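Local coordinates for polycomb protein Pcl (Drosophila melanogaster, PDB 5OQD) that establishes early embryonic repression of homeotic genes as a Polycomb-group, chromatin- and DNA-binding component of the Esc/E(z) histone H3 methyltransferase complex, at residues L151-V159 with Y171-H180. Numbering follows the deposited sequence.
Sequences LKDYSDRFV and YALRHSGPPH
Val159 and Ala172 face each other as a hydrogen-bonded antiparallel pair: Val159 N gives to Ala172 O at 2.7 Å, and Ala172 N returns a bond to Val159 O. Phe158 and Leu173 follow as the non-hydrogen-bonded pair, and one step further Arg174 N reaches Arg157 O at 2.9 Å. Water 2 donates to that same oxygen and accepts from His175 N.

Arg174 then folds back over the turn after helix 140-153. With CG anti to the backbone N (chi1 -166°) and a bend at chi3, its guanidinium sets NH2 2.7 Å from Ser155 O in a bond lying in its own plane, while NE adds a weak one to the same oxygen. Val159 CG2 sits over the centre of one guanidinium face. On the inner side, Leu151 CD1 sits over the centre of one Tyr171 face, 6° off the ring normal, a CH-pi contact 3.4 Å from the centroid; Leu114 and Ile118 of helix 114-125 also touch this tyrosine. Phe158 CE1 meets Leu173 CD2 at 3.6 Å, and the Phe158 side chain also touches Leu100 of helix 92-104.

Farther along, the His180 imidazole edge comes over one Arg157 guanidinium face, the planes 62° apart, too close in the model to be trusted in detail. Arg157 NH1 gives a hydrogen bond to water 1, which donates to His180 O. An alanine in place of Arg157 would probably leave water 1 without its NH1 donor and break the bridge to His180 O.

Strand 112-113 pairs with the other edge of strand 170-173, through Tyr171 and His112. As in winged-helix domains generally, where a helix runs into a beta hairpin, strands 158-161 and 170-173 probably make the wing that follows helix 140-153.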
# COMPACT_ATOMS: atom_id res chain seq x y z
N LEU B 151 -5.99 -14.86 2.13
CA LEU B 151 -7.32 -14.41 1.76
C LEU B 151 -8.38 -14.94 2.72
O LEU B 151 -9.42 -14.30 2.92
CB LEU B 151 -7.65 -14.84 0.32
CG LEU B 151 -6.85 -14.13 -0.78
CD1 LEU B 151 -6.87 -14.92 -2.07
CD2 LEU B 151 -7.40 -12.73 -1.01
N LYS B 152 -8.11 -16.10 3.31
CA LYS B 152 -9.00 -16.66 4.32
C LYS B 152 -8.87 -15.93 5.65
O LYS B 152 -9.86 -15.54 6.26
CB LYS B 152 -8.72 -18.15 4.52
CG LYS B 152 -9.74 -19.07 3.88
CD LYS B 152 -9.66 -20.46 4.49
CE LYS B 152 -10.60 -21.43 3.78
NZ LYS B 152 -10.22 -21.62 2.35
N ASP B 153 -7.63 -15.74 6.10
CA ASP B 153 -7.35 -15.05 7.35
C ASP B 153 -7.88 -13.62 7.33
O ASP B 153 -8.26 -13.07 8.36
CB ASP B 153 -5.85 -15.05 7.64
CG ASP B 153 -5.27 -16.44 7.78
OD1 ASP B 153 -6.05 -17.39 8.04
OD2 ASP B 153 -4.04 -16.60 7.63
N TYR B 154 -7.88 -13.03 6.14
CA TYR B 154 -8.40 -11.68 5.96
C TYR B 154 -9.78 -11.63 5.31
O TYR B 154 -10.07 -10.73 4.53
CB TYR B 154 -7.40 -10.82 5.18
CG TYR B 154 -6.20 -10.40 5.99
CD1 TYR B 154 -5.12 -11.26 6.18
CD2 TYR B 154 -6.15 -9.15 6.59
CE1 TYR B 154 -4.02 -10.88 6.92
CE2 TYR B 154 -5.05 -8.75 7.33
CZ TYR B 154 -3.99 -9.62 7.50
OH TYR B 154 -2.90 -9.24 8.25
N SER B 155 -10.62 -12.60 5.66
CA SER B 155 -11.98 -12.66 5.14
C SER B 155 -12.77 -11.38 5.34
O SER B 155 -13.75 -11.12 4.63
CB SER B 155 -12.74 -13.84 5.75
OG SER B 155 -12.08 -15.07 5.47
N ASP B 156 -12.35 -10.57 6.31
CA ASP B 156 -12.99 -9.30 6.59
C ASP B 156 -12.77 -8.30 5.46
O ASP B 156 -13.64 -7.47 5.17
CB ASP B 156 -12.47 -8.73 7.91
CG ASP B 156 -10.96 -8.66 7.96
OD1 ASP B 156 -10.31 -9.73 7.93
OD2 ASP B 156 -10.41 -7.54 8.05
N ARG B 157 -11.63 -8.37 4.80
CA ARG B 157 -11.34 -7.51 3.68
C ARG B 157 -11.62 -8.14 2.34
O ARG B 157 -11.84 -7.47 1.38
CB ARG B 157 -9.89 -7.10 3.70
CG ARG B 157 -9.40 -6.65 5.04
CD ARG B 157 -8.40 -5.53 4.91
NE ARG B 157 -7.39 -5.56 5.95
CZ ARG B 157 -6.17 -5.09 5.79
NH1 ARG B 157 -5.83 -4.54 4.65
NH2 ARG B 157 -5.31 -5.15 6.77
N PHE B 158 -11.58 -9.44 2.27
CA PHE B 158 -11.74 -10.14 1.00
C PHE B 158 -12.94 -11.10 0.99
O PHE B 158 -13.07 -11.95 1.87
CB PHE B 158 -10.47 -10.92 0.66
CG PHE B 158 -9.22 -10.11 0.74
CD1 PHE B 158 -9.05 -9.00 -0.07
CD2 PHE B 158 -8.20 -10.46 1.61
CE1 PHE B 158 -7.89 -8.24 0.00
CE2 PHE B 158 -7.03 -9.71 1.68
CZ PHE B 158 -6.88 -8.60 0.87
N VAL B 159 -13.80 -10.96 -0.01
CA VAL B 159 -14.87 -11.92 -0.24
C VAL B 159 -14.38 -13.04 -1.14
O VAL B 159 -13.67 -12.80 -2.11
CB VAL B 159 -16.11 -11.29 -0.89
CG1 VAL B 159 -17.15 -12.36 -1.21
CG2 VAL B 159 -16.70 -10.23 -0.01
N TYR B 171 -12.07 -13.93 -5.91
CA TYR B 171 -11.91 -13.02 -4.78
C TYR B 171 -12.19 -11.58 -5.15
O TYR B 171 -12.04 -11.17 -6.28
CB TYR B 171 -10.51 -13.15 -4.19
CG TYR B 171 -10.24 -14.52 -3.62
CD1 TYR B 171 -10.66 -14.85 -2.35
CD2 TYR B 171 -9.59 -15.48 -4.37
CE1 TYR B 171 -10.42 -16.10 -1.83
CE2 TYR B 171 -9.35 -16.73 -3.86
CZ TYR B 171 -9.77 -17.04 -2.59
OH TYR B 171 -9.53 -18.28 -2.08
N ALA B 172 -12.61 -10.81 -4.16
CA ALA B 172 -12.91 -9.40 -4.34
C ALA B 172 -12.85 -8.68 -3.00
O ALA B 172 -13.04 -9.29 -1.95
CB ALA B 172 -14.28 -9.22 -4.98
N LEU B 173 -12.57 -7.38 -3.04
CA LEU B 173 -12.61 -6.57 -1.84
C LEU B 173 -14.04 -6.49 -1.34
O LEU B 173 -14.96 -6.27 -2.12
CB LEU B 173 -12.06 -5.17 -2.11
CG LEU B 173 -10.57 -5.04 -2.43
CD1 LEU B 173 -10.23 -3.63 -2.88
CD2 LEU B 173 -9.74 -5.43 -1.22
N ARG B 174 -14.23 -6.69 -0.04
CA ARG B 174 -15.57 -6.65 0.54
C ARG B 174 -16.11 -5.22 0.52
O ARG B 174 -17.32 -5.00 0.52
CB ARG B 174 -15.57 -7.21 1.96
CG ARG B 174 -16.96 -7.52 2.49
CD ARG B 174 -16.91 -8.22 3.83
NE ARG B 174 -16.19 -9.50 3.76
CZ ARG B 174 -16.75 -10.64 3.39
NH1 ARG B 174 -18.02 -10.69 3.04
NH2 ARG B 174 -16.02 -11.75 3.36
N HIS B 175 -15.19 -4.26 0.49
CA HIS B 175 -15.55 -2.86 0.47
C HIS B 175 -14.67 -2.09 -0.50
O HIS B 175 -13.67 -2.61 -1.00
CB HIS B 175 -15.46 -2.27 1.88
CG HIS B 175 -16.29 -3.01 2.89
ND1 HIS B 175 -17.62 -2.72 3.11
CD2 HIS B 175 -15.98 -4.03 3.72
CE1 HIS B 175 -18.09 -3.53 4.04
NE2 HIS B 175 -17.12 -4.34 4.42
N SER B 176 -15.04 -0.84 -0.78
CA SER B 176 -14.43 -0.07 -1.85
C SER B 176 -13.04 0.47 -1.54
O SER B 176 -12.28 0.81 -2.45
CB SER B 176 -15.35 1.11 -2.22
OG SER B 176 -15.56 1.95 -1.11
N GLY B 177 -12.70 0.55 -0.26
CA GLY B 177 -11.49 1.22 0.18
C GLY B 177 -10.17 0.69 -0.35
O GLY B 177 -10.08 -0.44 -0.82
N PRO B 178 -9.13 1.53 -0.29
CA PRO B 178 -7.74 1.24 -0.65
C PRO B 178 -7.05 0.40 0.43
O PRO B 178 -7.65 0.18 1.48
CB PRO B 178 -7.11 2.63 -0.77
CG PRO B 178 -7.87 3.45 0.20
CD PRO B 178 -9.28 2.94 0.14
N PRO B 179 -5.81 -0.08 0.17
CA PRO B 179 -5.07 -0.85 1.18
C PRO B 179 -4.98 -0.17 2.54
O PRO B 179 -4.76 1.04 2.62
CB PRO B 179 -3.68 -0.98 0.55
CG PRO B 179 -3.95 -1.00 -0.90
CD PRO B 179 -5.11 -0.07 -1.13
N HIS B 180 -5.20 -0.95 3.59
CA HIS B 180 -5.02 -0.42 4.92
C HIS B 180 -3.54 -0.14 5.08
O HIS B 180 -2.70 -0.98 4.76
CB HIS B 180 -5.49 -1.43 5.97
CG HIS B 180 -6.96 -1.70 5.94
ND1 HIS B 180 -7.53 -2.60 5.06
CD2 HIS B 180 -7.98 -1.20 6.67
CE1 HIS B 180 -8.84 -2.64 5.25
NE2 HIS B 180 -9.13 -1.79 6.23
O HOH W 1 -3.89 -3.49 3.29
O HOH W 2 -12.88 -4.73 2.02